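Local atomic coordinates of heme-binding protein A (PDB entry 3TPA), a protein that probably binds glutathione in the periplasm as the solute-binding component of an ABC-type importer, although it was named a heme-binding protein. Residues D395-T400 / T435-W440; P281-V286 / E404-T409; D171-Q176 / E180-Q185; Q102-K107 / D160-Y165. The protein carries 1 engineered substitution. One frame throughout, in Å; residues are numbered along the deposited sequence.

Contact 1 of 4, residues D395-T400 / T435-W440; sequences DFNKRT and TNYSRW
Helix 393-401 meets the loop between helices 420-427 and 443-453 where T400, near the helix end, lies against the ring of Y437. The methyl CG2 of T400 sits over one face of the phenol in a CH-pi contact, 3.6 Å from the ring centroid and 17° off the ring normal, displaced toward CG. This placement follows from a T400 chi1 of -72°, which turns CG2 away from the backbone N and leaves OG1 to bind F396 O at 2.7 Å; OG1 is also bonded to Y410 OH, and the Y410 ring meets Y437 edge-to-face. At the hydroxyl edge, one water joins N397 OD1 (2.9 Å) to Y437 OH (2.7 Å). A second water lies near T400 O and Y437 O and accepts from R439 NE, at the edge of the guanidinium and in its plane. R439 NH2 is bonded to R401 O as well. A methyl on an aromatic face, with one water bridge beside it, is here a helix-to-loop packing joint within a family 5 solute-binding fold.

Contact 2 of 4, residues P281-V286 / E404-T409; sequences PELNNV and EFAAGT
A leucine methyl packed on a peptide carbonyl carries this contact. L283 CD1 reaches over the backbone of A406, with A406 O at 3.2 Å and A406 C at 3.6 Å, and makes a looser apolar touch to A406 CB at 4.2 Å. With chi1 at -59°, CG of L283 is turned away from its own carbonyl carbon, and chi2 of -175° carries CD1 out to segment 404-409. The same methyl lies 4.4 Å from A407 N, where strand 407-413 begins. The CB of A406 also touches T353 of strand 351-356.

Hydrogen bonding works within each segment or to other parts of the chain. The leucine rides on a type I beta turn from E282 to N285, closed by N285 N to E282 O at 3.1 Å, and N285 is the N-cap of helix 286-294. N284 ND2 ties the turn back to T278 O, and L283 O binds R289 NH1 of the following helix. In 404-409, F405 O is held by N277 ND2, and A406 pairs through its backbone with N277.

With no hydrogen bond from one segment to the other, the join rests on van der Waals contact of a methyl with a carbonyl group; the turn E282-N285 holds L283, while the pairing with N277 and the adjoining strand 407-413 hold A406.

Contact 3 of 4, residues D171-Q176 / E180-Q185; sequences DQLLAQ and ETLDQQ
L173 and T181 meet with their side chains at about a right angle, the leucine of helix 167-175 pointing at T181 and L182 of the short helix 181-184. CD2 lies on T181 alone, 3.7 Å from T181 CB and 3.9 Å from T181 CG2. CD1 touches both residues: it is 3.9 Å from T181 CB, 3.5 Å from L182 N in the backbone beyond, and packs against L182 CB at 4.0 Å. T181 offers carbon to the leucine because its chi1 of -62° sets CG2 opposite the backbone N; OG1 makes a weak hydrogen bond to K178 O, in the short connection between the helices. L182 sends its own chain another way, onto F99 and R103 of helix 94-105, and Y111 touches both L173 and L182.

The main chain of T181 is engaged within its own segment, T181 O accepting from Q185 N at 2.9 Å. The carboxylate of D183, one residue past L182, is bonded to S22 OG and S115 OG.

Since no hydrogen bond spans the two segments, the two consecutive helices are held across this face by aliphatic contact, the buried leucine supplying methyls to a threonine and to main chain.

Contact 4 of 4, residues Q102-K107 / D160-Y165; sequences QRQADK and DFLSIY
Q104 turns CG away from its own carbonyl carbon (chi1 -52°) and runs extended beyond it, which carries its amide from helix 94-105 to the backbone of F161. NE2 donates to F161 O at 3.1 Å with an N-H...acceptor angle of 151°, the donor tilted from the carbonyl plane. On the other branch, OE1 lies in the plane of the F161 ring at its edge, 3.7 Å from F161 CD1, with amide and ring planes 75° apart. F161, with CG between its backbone N and carbonyl carbon, turns its ring edge to OE1. L162 CG lies over one face of that ring, toward the rim, and L162 CD2 comes within 3.8 Å of Q104 NE2.

The contact fastens helix 94-105 to the loop that connects helices 153-156 and 167-175 in this solute-binding fold. Within that loop, D160-F161 form a 3-10 segment, and D160 O takes both S163 N and S163 OG, the latter at 2.7 Å on a lone pair.

The preceding residue, R103, has NH1 4.4 Å from Y165 CE1, the ring carbon lying at the edge of the guanidinium. The charge of R103 is paired with D183, its NE bonds Y111 O, and Y165 OH is held by S22 OG and A24 N.

In the fold
Along the chain contact 4 closes first, then contact 3; contacts 1 and 2 follow with their segments alternating. Two neighbourhoods result. Contacts 3 and 4 lie with centres about 15 Å apart and touch, L182 packing on Y165, so helices 94-105 and 181-184 and the 160-165 loop share one buried patch. Contacts 1 and 2, about 11 Å apart between centres, share the passage from helix 393-401 to strand 407-413 of the six-stranded mixed sheet; they touch through R399 O and E404 N (2.9 Å, a probable hydrogen bond) and through Y437 O packing on F405. Contacts 2 and 3 lie on opposite sides of the chain's centre, about 53 Å apart between centres, consistent with two lobes of a solute-binding protein, each packed internally.

Contact 1 of 4, residues D395-T400 / T435-W440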
loop_
_atom_site.group_PDB
_atom_site.type_symbol
_atom_site.label_atom_id
_atom_site.label_comp_id
_atom_site.label_asym_id
_atom_site.label_seq_id
_atom_site.Cartn_x
_atom_site.Cartn_y
_atom_site.Cartn_z
ATOM N N ASP A 395 -1.224 4.708 23.144
ATOM C CA ASP A 395 -0.290 5.607 23.822
ATOM C C ASP A 395 0.982 5.747 23.012
ATOM O O ASP A 395 1.494 6.846 22.823
ATOM C CB ASP A 395 0.072 5.111 25.231
ATOM C CG ASP A 395 -1.035 5.350 26.240
ATOM O OD1 ASP A 395 -1.847 6.270 26.023
ATOM O OD2 ASP A 395 -1.096 4.611 27.250
ATOM N N PHE A 396 1.480 4.608 22.555
ATOM C CA PHE A 396 2.686 4.525 21.738
ATOM C C PHE A 396 2.579 5.508 20.583
ATOM O O PHE A 396 3.468 6.324 20.348
ATOM C CB PHE A 396 2.829 3.087 21.224
ATOM C CG PHE A 396 3.938 2.883 20.217
ATOM C CD1 PHE A 396 5.251 2.748 20.624
ATOM C CD2 PHE A 396 3.644 2.786 18.854
ATOM C CE1 PHE A 396 6.268 2.539 19.691
ATOM C CE2 PHE A 396 4.645 2.577 17.915
ATOM C CZ PHE A 396 5.959 2.446 18.336
ATOM N N ASN A 397 1.464 5.440 19.872
ATOM C CA ASN A 397 1.235 6.327 18.739
ATOM C C ASN A 397 1.013 7.790 19.096
ATOM O O ASN A 397 1.555 8.665 18.442
ATOM C CB ASN A 397 0.068 5.828 17.891
ATOM C CG ASN A 397 0.446 4.632 17.060
ATOM O OD1 ASN A 397 1.551 4.572 16.526
ATOM N ND2 ASN A 397 -0.453 3.665 16.959
ATOM N N LYS A 398 0.205 8.061 20.114
ATOM C CA LYS A 398 -0.123 9.449 20.433
ATOM C C LYS A 398 1.080 10.180 21.022
ATOM O O LYS A 398 1.357 11.320 20.672
ATOM C CB LYS A 398 -1.323 9.541 21.375
ATOM C CG LYS A 398 -1.802 10.959 21.601
ATOM C CD LYS A 398 -2.992 10.989 22.547
ATOM C CE LYS A 398 -3.519 12.412 22.703
ATOM N NZ LYS A 398 -4.522 12.513 23.794
ATOM N N ARG A 399 1.819 9.518 21.897
ATOM C CA ARG A 399 2.963 10.196 22.506
ATOM C C ARG A 399 4.168 10.255 21.584
ATOM O O ARG A 399 5.097 11.017 21.819
ATOM C CB ARG A 399 3.345 9.551 23.832
ATOM C CG ARG A 399 2.237 9.597 24.851
ATOM C CD ARG A 399 2.654 8.896 26.110
ATOM N NE ARG A 399 1.503 8.634 26.954
ATOM C CZ ARG A 399 1.583 8.125 28.176
ATOM N NH1 ARG A 399 2.766 7.833 28.690
ATOM N NH2 ARG A 399 0.483 7.921 28.878
ATOM N N THR A 400 4.163 9.437 20.542
ATOM C CA THR A 400 5.197 9.544 19.529
ATOM C C THR A 400 4.911 10.784 18.679
ATOM O O THR A 400 5.793 11.625 18.488
ATOM C CB THR A 400 5.290 8.281 18.653
ATOM O OG1 THR A 400 5.852 7.209 19.417
ATOM C CG2 THR A 400 6.184 8.532 17.450
ATOM N N THR A 435 2.573 12.414 11.129
ATOM C CA THR A 435 3.265 11.237 10.608
ATOM C C THR A 435 4.780 11.434 10.527
ATOM O O THR A 435 5.517 10.481 10.305
ATOM C CB THR A 435 2.707 10.823 9.245
ATOM O OG1 THR A 435 2.620 11.984 8.404
ATOM C CG2 THR A 435 1.307 10.218 9.418
ATOM N N ASN A 436 5.239 12.668 10.715
ATOM C CA ASN A 436 6.668 12.967 10.703
ATOM C C ASN A 436 7.101 12.856 12.145
ATOM O O ASN A 436 7.135 13.845 12.892
ATOM C CB ASN A 436 6.930 14.366 10.092
ATOM C CG ASN A 436 8.399 14.797 10.157
ATOM O OD1 ASN A 436 9.206 14.189 10.851
ATOM N ND2 ASN A 436 8.739 15.886 9.442
ATOM N N TYR A 437 7.383 11.619 12.550
ATOM C CA TYR A 437 7.696 11.294 13.938
ATOM C C TYR A 437 9.001 11.956 14.375
ATOM O O TYR A 437 9.087 12.497 15.474
ATOM C CB TYR A 437 7.836 9.792 14.099
ATOM C CG TYR A 437 6.546 9.012 13.985
ATOM C CD1 TYR A 437 5.319 9.651 13.967
ATOM C CD2 TYR A 437 6.561 7.626 13.935
ATOM C CE1 TYR A 437 4.144 8.936 13.884
ATOM C CE2 TYR A 437 5.392 6.902 13.855
ATOM C CZ TYR A 437 4.184 7.562 13.835
ATOM O OH TYR A 437 3.019 6.831 13.756
ATOM N N SER A 438 10.004 11.921 13.501
ATOM C CA SER A 438 11.317 12.496 13.822
ATOM C C SER A 438 11.299 14.020 14.033
ATOM O O SER A 438 12.188 14.564 14.685
ATOM C CB SER A 438 12.349 12.140 12.736
ATOM O OG SER A 438 12.133 12.900 11.559
ATOM N N ARG A 439 10.301 14.698 13.474
ATOM C CA ARG A 439 10.183 16.164 13.586
ATOM C C ARG A 439 11.236 16.905 12.788
ATOM O O ARG A 439 11.413 18.112 12.950
ATOM C CB ARG A 439 10.248 16.637 15.044
ATOM C CG ARG A 439 9.288 15.917 15.988
ATOM C CD ARG A 439 8.644 16.939 16.953
ATOM N NE ARG A 439 7.365 16.445 17.425
ATOM C CZ ARG A 439 6.358 17.208 17.799
ATOM N NH1 ARG A 439 6.463 18.526 17.767
ATOM N NH2 ARG A 439 5.247 16.637 18.206
ATOM N N TRP A 440 11.942 16.191 11.923
ATOM C CA TRP A 440 12.980 16.823 11.115
ATOM C C TRP A 440 12.368 17.611 9.966
ATOM O O TRP A 440 11.360 17.202 9.383
ATOM C CB TRP A 440 13.940 15.775 10.557
ATOM C CG TRP A 440 14.998 16.340 9.632
ATOM C CD1 TRP A 440 16.136 17.017 9.991
ATOM C CD2 TRP A 440 15.024 16.248 8.204
ATOM N NE1 TRP A 440 16.852 17.375 8.860
ATOM C CE2 TRP A 440 16.195 16.899 7.758
ATOM C CE3 TRP A 440 14.171 15.673 7.256
ATOM C CZ2 TRP A 440 16.524 16.997 6.416
ATOM C CZ3 TRP A 440 14.502 15.785 5.908
ATOM C CH2 TRP A 440 15.661 16.452 5.507
HETATM O O HOH W 1 3.058 4.114 14.124
HETATM O O HOH W 2 7.058 13.559 16.800
#

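Contact 2 of 4, residues P281-V286 / E404-T409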
loop_
_atom_site.group_PDB
_atom_site.type_symbol
_atom_site.label_atom_id
_atom_site.label_comp_id
_atom_site.label_asym_id
_atom_site.label_seq_id
_atom_site.Cartn_x
_atom_site.Cartn_y
_atom_site.Cartn_z
ATOM N N PRO A 281 17.575 16.634 23.258
ATOM C CA PRO A 281 18.866 17.318 23.394
ATOM C C PRO A 281 20.002 16.672 22.599
ATOM O O PRO A 281 20.624 17.353 21.791
ATOM C CB PRO A 281 19.134 17.249 24.899
ATOM C CG PRO A 281 17.755 17.241 25.501
ATOM C CD PRO A 281 16.920 16.421 24.560
ATOM N N GLU A 282 20.265 15.389 22.808
ATOM C CA GLU A 282 21.388 14.733 22.128
ATOM C C GLU A 282 21.048 14.368 20.681
ATOM O O GLU A 282 21.878 14.491 19.765
ATOM C CB GLU A 282 21.826 13.483 22.900
ATOM C CG GLU A 282 22.478 13.772 24.247
ATOM C CD GLU A 282 21.465 14.021 25.347
ATOM O OE1 GLU A 282 20.364 13.442 25.288
ATOM O OE2 GLU A 282 21.770 14.791 26.283
ATOM N N LEU A 283 19.808 13.936 20.476
ATOM C CA LEU A 283 19.344 13.536 19.150
ATOM C C LEU A 283 19.173 14.717 18.193
ATOM O O LEU A 283 18.982 14.527 16.993
ATOM C CB LEU A 283 18.029 12.762 19.273
ATOM C CG LEU A 283 18.097 11.485 20.134
ATOM C CD1 LEU A 283 16.769 10.750 20.083
ATOM C CD2 LEU A 283 19.212 10.563 19.669
ATOM N N ASN A 284 19.217 15.937 18.724
ATOM C CA ASN A 284 19.168 17.140 17.878
ATOM C C ASN A 284 20.464 17.353 17.100
ATOM O O ASN A 284 20.536 18.154 16.173
ATOM C CB ASN A 284 18.862 18.392 18.709
ATOM C CG ASN A 284 18.833 19.649 17.864
ATOM O OD1 ASN A 284 19.806 20.404 17.828
ATOM N ND2 ASN A 284 17.724 19.868 17.159
ATOM N N ASN A 285 21.483 16.604 17.490
ATOM C CA ASN A 285 22.823 16.740 16.958
ATOM C C ASN A 285 23.068 15.756 15.818
ATOM O O ASN A 285 23.042 14.550 16.004
ATOM C CB ASN A 285 23.811 16.517 18.098
ATOM C CG ASN A 285 25.242 16.669 17.669
ATOM O OD1 ASN A 285 25.661 16.110 16.663
ATOM N ND2 ASN A 285 26.011 17.422 18.445
ATOM N N VAL A 286 23.308 16.273 14.625
ATOM C CA VAL A 286 23.376 15.411 13.443
ATOM C C VAL A 286 24.466 14.340 13.554
ATOM O O VAL A 286 24.299 13.214 13.082
ATOM C CB VAL A 286 23.581 16.242 12.156
ATOM C CG1 VAL A 286 24.846 17.053 12.264
ATOM C CG2 VAL A 286 23.640 15.340 10.932
ATOM N N GLU A 404 7.131 12.931 22.638
ATOM C CA GLU A 404 7.638 12.415 23.913
ATOM C C GLU A 404 8.748 11.370 23.778
ATOM O O GLU A 404 9.583 11.230 24.671
ATOM C CB GLU A 404 6.510 11.804 24.739
ATOM C CG GLU A 404 5.570 12.811 25.368
ATOM C CD GLU A 404 4.654 12.162 26.384
ATOM O OE1 GLU A 404 5.169 11.514 27.327
ATOM O OE2 GLU A 404 3.422 12.285 26.224
ATOM N N PHE A 405 8.758 10.618 22.683
ATOM C CA PHE A 405 9.737 9.544 22.544
ATOM C C PHE A 405 11.118 10.110 22.265
ATOM O O PHE A 405 11.265 11.308 21.945
ATOM C CB PHE A 405 9.348 8.592 21.409
ATOM C CG PHE A 405 9.688 9.115 20.043
ATOM C CD1 PHE A 405 10.647 8.485 19.263
ATOM C CD2 PHE A 405 9.074 10.255 19.556
ATOM C CE1 PHE A 405 10.977 8.968 17.999
ATOM C CE2 PHE A 405 9.398 10.753 18.304
ATOM C CZ PHE A 405 10.352 10.100 17.520
ATOM N N ALA A 406 12.120 9.238 22.405
ATOM C CA ALA A 406 13.503 9.529 22.038
ATOM C C ALA A 406 13.835 8.777 20.747
ATOM O O ALA A 406 13.943 9.375 19.668
ATOM C CB ALA A 406 14.454 9.103 23.164
ATOM N N ALA A 407 14.007 7.459 20.876
ATOM C CA ALA A 407 14.150 6.565 19.727
ATOM C C ALA A 407 12.998 5.565 19.725
ATOM O O ALA A 407 12.388 5.322 20.762
ATOM C CB ALA A 407 15.488 5.819 19.783
ATOM N N GLY A 408 12.708 4.971 18.572
ATOM C CA GLY A 408 11.674 3.955 18.506
ATOM C C GLY A 408 11.680 3.137 17.232
ATOM O O GLY A 408 12.323 3.491 16.231
ATOM N N THR A 409 10.920 2.046 17.276
ATOM C CA THR A 409 10.797 1.109 16.170
ATOM C C THR A 409 9.484 1.379 15.466
ATOM O O THR A 409 8.411 1.117 16.013
ATOM C CB THR A 409 10.777 -0.353 16.658
ATOM O OG1 THR A 409 9.730 -0.516 17.616
ATOM C CG2 THR A 409 12.107 -0.747 17.294
#

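Contact 3 of 4, residues D171-Q176 / E180-Q185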
loop_
_atom_site.group_PDB
_atom_site.type_symbol
_atom_site.label_atom_id
_atom_site.label_comp_id
_atom_site.label_asym_id
_atom_site.label_seq_id
_atom_site.Cartn_x
_atom_site.Cartn_y
_atom_site.Cartn_z
ATOM N N ASP A 171 -29.453 3.330 -8.569
ATOM C CA ASP A 171 -30.758 3.977 -8.660
ATOM C C ASP A 171 -31.864 2.964 -8.400
ATOM O O ASP A 171 -32.779 3.223 -7.614
ATOM C CB ASP A 171 -30.967 4.657 -10.023
ATOM C CG ASP A 171 -30.143 5.924 -10.180
ATOM O OD1 ASP A 171 -29.642 6.428 -9.165
ATOM O OD2 ASP A 171 -30.005 6.418 -11.318
ATOM N N GLN A 172 -31.777 1.807 -9.060
ATOM C CA GLN A 172 -32.808 0.780 -8.919
ATOM C C GLN A 172 -32.965 0.340 -7.475
ATOM O O GLN A 172 -34.083 0.234 -6.973
ATOM C CB GLN A 172 -32.515 -0.455 -9.782
ATOM C CG GLN A 172 -33.586 -1.527 -9.653
ATOM C CD GLN A 172 -33.217 -2.840 -10.326
ATOM O OE1 GLN A 172 -33.152 -2.929 -11.550
ATOM N NE2 GLN A 172 -32.983 -3.873 -9.521
ATOM N N LEU A 173 -31.839 0.079 -6.814
ATOM C CA LEU A 173 -31.857 -0.439 -5.446
ATOM C C LEU A 173 -32.433 0.570 -4.469
ATOM O O LEU A 173 -33.134 0.203 -3.535
ATOM C CB LEU A 173 -30.461 -0.861 -4.991
ATOM C CG LEU A 173 -29.890 -2.054 -5.754
ATOM C CD1 LEU A 173 -28.398 -2.200 -5.480
ATOM C CD2 LEU A 173 -30.654 -3.333 -5.392
ATOM N N LEU A 174 -32.124 1.843 -4.678
ATOM C CA LEU A 174 -32.635 2.889 -3.800
ATOM C C LEU A 174 -34.156 2.904 -3.938
ATOM O O LEU A 174 -34.892 2.832 -2.949
ATOM C CB LEU A 174 -32.022 4.240 -4.176
ATOM C CG LEU A 174 -32.078 5.356 -3.131
ATOM C CD1 LEU A 174 -31.477 4.908 -1.809
ATOM C CD2 LEU A 174 -31.359 6.589 -3.664
ATOM N N ALA A 175 -34.610 2.947 -5.187
ATOM C CA ALA A 175 -36.027 2.857 -5.517
ATOM C C ALA A 175 -36.677 1.626 -4.892
ATOM O O ALA A 175 -37.824 1.675 -4.447
ATOM C CB ALA A 175 -36.209 2.837 -7.019
ATOM N N GLN A 176 -35.942 0.520 -4.854
ATOM C CA GLN A 176 -36.482 -0.733 -4.332
ATOM C C GLN A 176 -36.384 -0.811 -2.810
ATOM O O GLN A 176 -36.852 -1.766 -2.192
ATOM C CB GLN A 176 -35.807 -1.935 -4.995
ATOM C CG GLN A 176 -36.229 -2.132 -6.445
ATOM C CD GLN A 176 -35.464 -3.243 -7.136
ATOM O OE1 GLN A 176 -34.272 -3.423 -6.903
ATOM N NE2 GLN A 176 -36.151 -3.997 -7.990
ATOM N N GLU A 180 -28.431 -1.094 0.338
ATOM C CA GLU A 180 -27.350 -1.896 0.903
ATOM C C GLU A 180 -26.874 -2.949 -0.081
ATOM O O GLU A 180 -25.718 -3.345 -0.079
ATOM C CB GLU A 180 -27.782 -2.565 2.213
ATOM C CG GLU A 180 -27.601 -1.680 3.436
ATOM C CD GLU A 180 -28.592 -0.531 3.473
ATOM O OE1 GLU A 180 -29.726 -0.696 2.959
ATOM O OE2 GLU A 180 -28.237 0.535 4.025
ATOM N N THR A 181 -27.774 -3.391 -0.939
ATOM C CA THR A 181 -27.453 -4.454 -1.873
ATOM C C THR A 181 -26.293 -4.050 -2.784
ATOM O O THR A 181 -25.587 -4.907 -3.317
ATOM C CB THR A 181 -28.671 -4.858 -2.696
ATOM O OG1 THR A 181 -29.684 -5.356 -1.817
ATOM C CG2 THR A 181 -28.316 -5.944 -3.685
ATOM N N LEU A 182 -26.104 -2.744 -2.959
ATOM C CA LEU A 182 -25.043 -2.234 -3.821
ATOM C C LEU A 182 -23.707 -2.700 -3.281
ATOM O O LEU A 182 -22.797 -3.034 -4.038
ATOM C CB LEU A 182 -25.065 -0.698 -3.879
ATOM C CG LEU A 182 -24.157 -0.025 -4.922
ATOM C CD1 LEU A 182 -24.676 -0.199 -6.346
ATOM C CD2 LEU A 182 -23.994 1.442 -4.609
ATOM N N ASP A 183 -23.599 -2.738 -1.959
ATOM C CA ASP A 183 -22.341 -3.098 -1.321
ATOM C C ASP A 183 -22.195 -4.607 -1.098
ATOM O O ASP A 183 -21.087 -5.120 -1.025
ATOM C CB ASP A 183 -22.194 -2.346 0.002
ATOM C CG ASP A 183 -22.134 -0.857 -0.188
ATOM O OD1 ASP A 183 -21.343 -0.409 -1.044
ATOM O OD2 ASP A 183 -22.887 -0.136 0.501
ATOM N N GLN A 184 -23.315 -5.315 -1.012
ATOM C CA GLN A 184 -23.296 -6.730 -0.646
ATOM C C GLN A 184 -23.337 -7.665 -1.835
ATOM O O GLN A 184 -22.868 -8.793 -1.746
ATOM C CB GLN A 184 -24.460 -7.056 0.293
ATOM C CG GLN A 184 -24.380 -6.327 1.623
ATOM C CD GLN A 184 -25.685 -6.382 2.379
ATOM O OE1 GLN A 184 -26.628 -7.048 1.957
ATOM N NE2 GLN A 184 -25.751 -5.677 3.498
ATOM N N GLN A 185 -23.909 -7.199 -2.942
ATOM C CA GLN A 185 -24.009 -8.007 -4.154
ATOM C C GLN A 185 -23.399 -7.212 -5.293
ATOM O O GLN A 185 -24.109 -6.568 -6.069
ATOM C CB GLN A 185 -25.471 -8.342 -4.461
ATOM C CG GLN A 185 -26.256 -8.770 -3.243
ATOM C CD GLN A 185 -25.933 -10.181 -2.818
ATOM O OE1 GLN A 185 -25.447 -10.985 -3.617
ATOM N NE2 GLN A 185 -26.203 -10.496 -1.552
#

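Contact 4 of 4, residues Q102-K107 / D160-Y165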
loop_
_atom_site.group_PDB
_atom_site.type_symbol
_atom_site.label_atom_id
_atom_site.label_comp_id
_atom_site.label_asym_id
_atom_site.label_seq_id
_atom_site.Cartn_x
_atom_site.Cartn_y
_atom_site.Cartn_z
ATOM N N GLN A 102 -18.650 10.727 -6.046
ATOM C CA GLN A 102 -19.452 11.627 -5.224
ATOM C C GLN A 102 -20.082 10.953 -4.001
ATOM O O GLN A 102 -20.277 11.597 -2.984
ATOM C CB GLN A 102 -20.493 12.375 -6.080
ATOM C CG GLN A 102 -19.871 13.456 -7.008
ATOM C CD GLN A 102 -19.008 14.432 -6.260
ATOM O OE1 GLN A 102 -17.803 14.509 -6.484
ATOM N NE2 GLN A 102 -19.616 15.188 -5.361
ATOM N N ARG A 103 -20.383 9.661 -4.088
ATOM C CA ARG A 103 -20.881 8.935 -2.923
ATOM C C ARG A 103 -19.921 9.207 -1.770
ATOM O O ARG A 103 -20.328 9.411 -0.620
ATOM C CB ARG A 103 -20.947 7.430 -3.186
ATOM C CG ARG A 103 -21.384 6.633 -1.966
ATOM C CD ARG A 103 -21.154 5.132 -2.113
ATOM N NE ARG A 103 -21.642 4.441 -0.922
ATOM C CZ ARG A 103 -21.776 3.130 -0.804
ATOM N NH1 ARG A 103 -21.459 2.322 -1.811
ATOM N NH2 ARG A 103 -22.240 2.633 0.329
ATOM N N GLN A 104 -18.643 9.261 -2.122
ATOM C CA GLN A 104 -17.573 9.425 -1.165
ATOM C C GLN A 104 -17.347 10.875 -0.759
ATOM O O GLN A 104 -17.252 11.168 0.421
ATOM C CB GLN A 104 -16.279 8.817 -1.724
ATOM C CG GLN A 104 -16.486 7.356 -2.203
ATOM C CD GLN A 104 -15.195 6.623 -2.451
ATOM O OE1 GLN A 104 -14.286 6.637 -1.624
ATOM N NE2 GLN A 104 -15.106 5.963 -3.594
ATOM N N ALA A 105 -17.270 11.777 -1.735
ATOM C CA ALA A 105 -16.842 13.160 -1.478
ATOM C C ALA A 105 -17.934 14.087 -0.954
ATOM O O ALA A 105 -17.646 15.093 -0.309
ATOM C CB ALA A 105 -16.244 13.770 -2.736
ATOM N N ASP A 106 -19.175 13.764 -1.275
ATOM C CA ASP A 106 -20.310 14.606 -0.941
ATOM C C ASP A 106 -21.037 14.006 0.239
ATOM O O ASP A 106 -21.710 12.995 0.094
ATOM C CB ASP A 106 -21.244 14.683 -2.157
ATOM C CG ASP A 106 -22.514 15.478 -1.888
ATOM O OD1 ASP A 106 -22.674 16.001 -0.765
ATOM O OD2 ASP A 106 -23.358 15.576 -2.817
ATOM N N LYS A 107 -20.895 14.615 1.412
ATOM C CA LYS A 107 -21.554 14.106 2.626
ATOM C C LYS A 107 -23.086 14.026 2.519
ATOM O O LYS A 107 -23.729 13.243 3.223
ATOM C CB LYS A 107 -21.162 14.943 3.847
ATOM C CG LYS A 107 -21.911 16.257 3.966
ATOM C CD LYS A 107 -21.579 16.959 5.273
ATOM C CE LYS A 107 -22.277 18.308 5.381
ATOM N NZ LYS A 107 -23.741 18.203 5.651
ATOM N N ASP A 160 -8.001 0.707 -5.713
ATOM C CA ASP A 160 -9.227 -0.086 -5.571
ATOM C C ASP A 160 -10.457 0.666 -5.090
ATOM O O ASP A 160 -11.568 0.390 -5.565
ATOM C CB ASP A 160 -8.970 -1.278 -4.659
ATOM C CG ASP A 160 -7.895 -2.172 -5.193
ATOM O OD1 ASP A 160 -6.735 -1.732 -5.230
ATOM O OD2 ASP A 160 -8.204 -3.304 -5.582
ATOM N N PHE A 161 -10.271 1.596 -4.152
ATOM C CA PHE A 161 -11.394 2.348 -3.581
ATOM C C PHE A 161 -12.120 3.217 -4.618
ATOM O O PHE A 161 -13.267 3.638 -4.416
ATOM C CB PHE A 161 -10.933 3.205 -2.378
ATOM C CG PHE A 161 -10.220 4.509 -2.743
ATOM C CD1 PHE A 161 -10.869 5.736 -2.609
ATOM C CD2 PHE A 161 -8.892 4.510 -3.140
ATOM C CE1 PHE A 161 -10.220 6.919 -2.884
ATOM C CE2 PHE A 161 -8.224 5.707 -3.430
ATOM C CZ PHE A 161 -8.886 6.909 -3.303
ATOM N N LEU A 162 -11.459 3.468 -5.740
ATOM C CA LEU A 162 -12.091 4.250 -6.814
ATOM C C LEU A 162 -12.623 3.375 -7.956
ATOM O O LEU A 162 -12.725 3.808 -9.097
ATOM C CB LEU A 162 -11.158 5.382 -7.296
ATOM C CG LEU A 162 -10.970 6.457 -6.217
ATOM C CD1 LEU A 162 -9.951 7.528 -6.651
ATOM C CD2 LEU A 162 -12.309 7.143 -5.851
ATOM N N SER A 163 -12.975 2.137 -7.625
ATOM C CA SER A 163 -13.679 1.257 -8.553
ATOM C C SER A 163 -14.981 1.911 -8.972
ATOM O O SER A 163 -15.617 2.608 -8.179
ATOM C CB SER A 163 -13.997 -0.072 -7.884
ATOM O OG SER A 163 -12.819 -0.822 -7.671
ATOM N N ILE A 164 -15.382 1.686 -10.218
ATOM C CA ILE A 164 -16.580 2.336 -10.734
ATOM C C ILE A 164 -17.783 1.409 -10.595
ATOM O O ILE A 164 -17.804 0.308 -11.164
ATOM C CB ILE A 164 -16.392 2.766 -12.199
ATOM C CG1 ILE A 164 -15.178 3.699 -12.340
ATOM C CG2 ILE A 164 -17.654 3.423 -12.742
ATOM C CD1 ILE A 164 -15.232 4.934 -11.470
ATOM N N TYR A 165 -18.757 1.860 -9.804
ATOM C CA TYR A 165 -20.029 1.184 -9.602
ATOM C C TYR A 165 -21.056 1.615 -10.654
ATOM O O TYR A 165 -20.853 2.570 -11.402
ATOM C CB TYR A 165 -20.609 1.582 -8.249
ATOM C CG TYR A 165 -19.840 1.113 -7.029
ATOM C CD1 TYR A 165 -20.413 0.208 -6.126
ATOM C CD2 TYR A 165 -18.552 1.572 -6.774
ATOM C CE1 TYR A 165 -19.711 -0.220 -4.987
ATOM C CE2 TYR A 165 -17.856 1.158 -5.658
ATOM C CZ TYR A 165 -18.433 0.264 -4.767
ATOM O OH TYR A 165 -17.714 -0.136 -3.658
#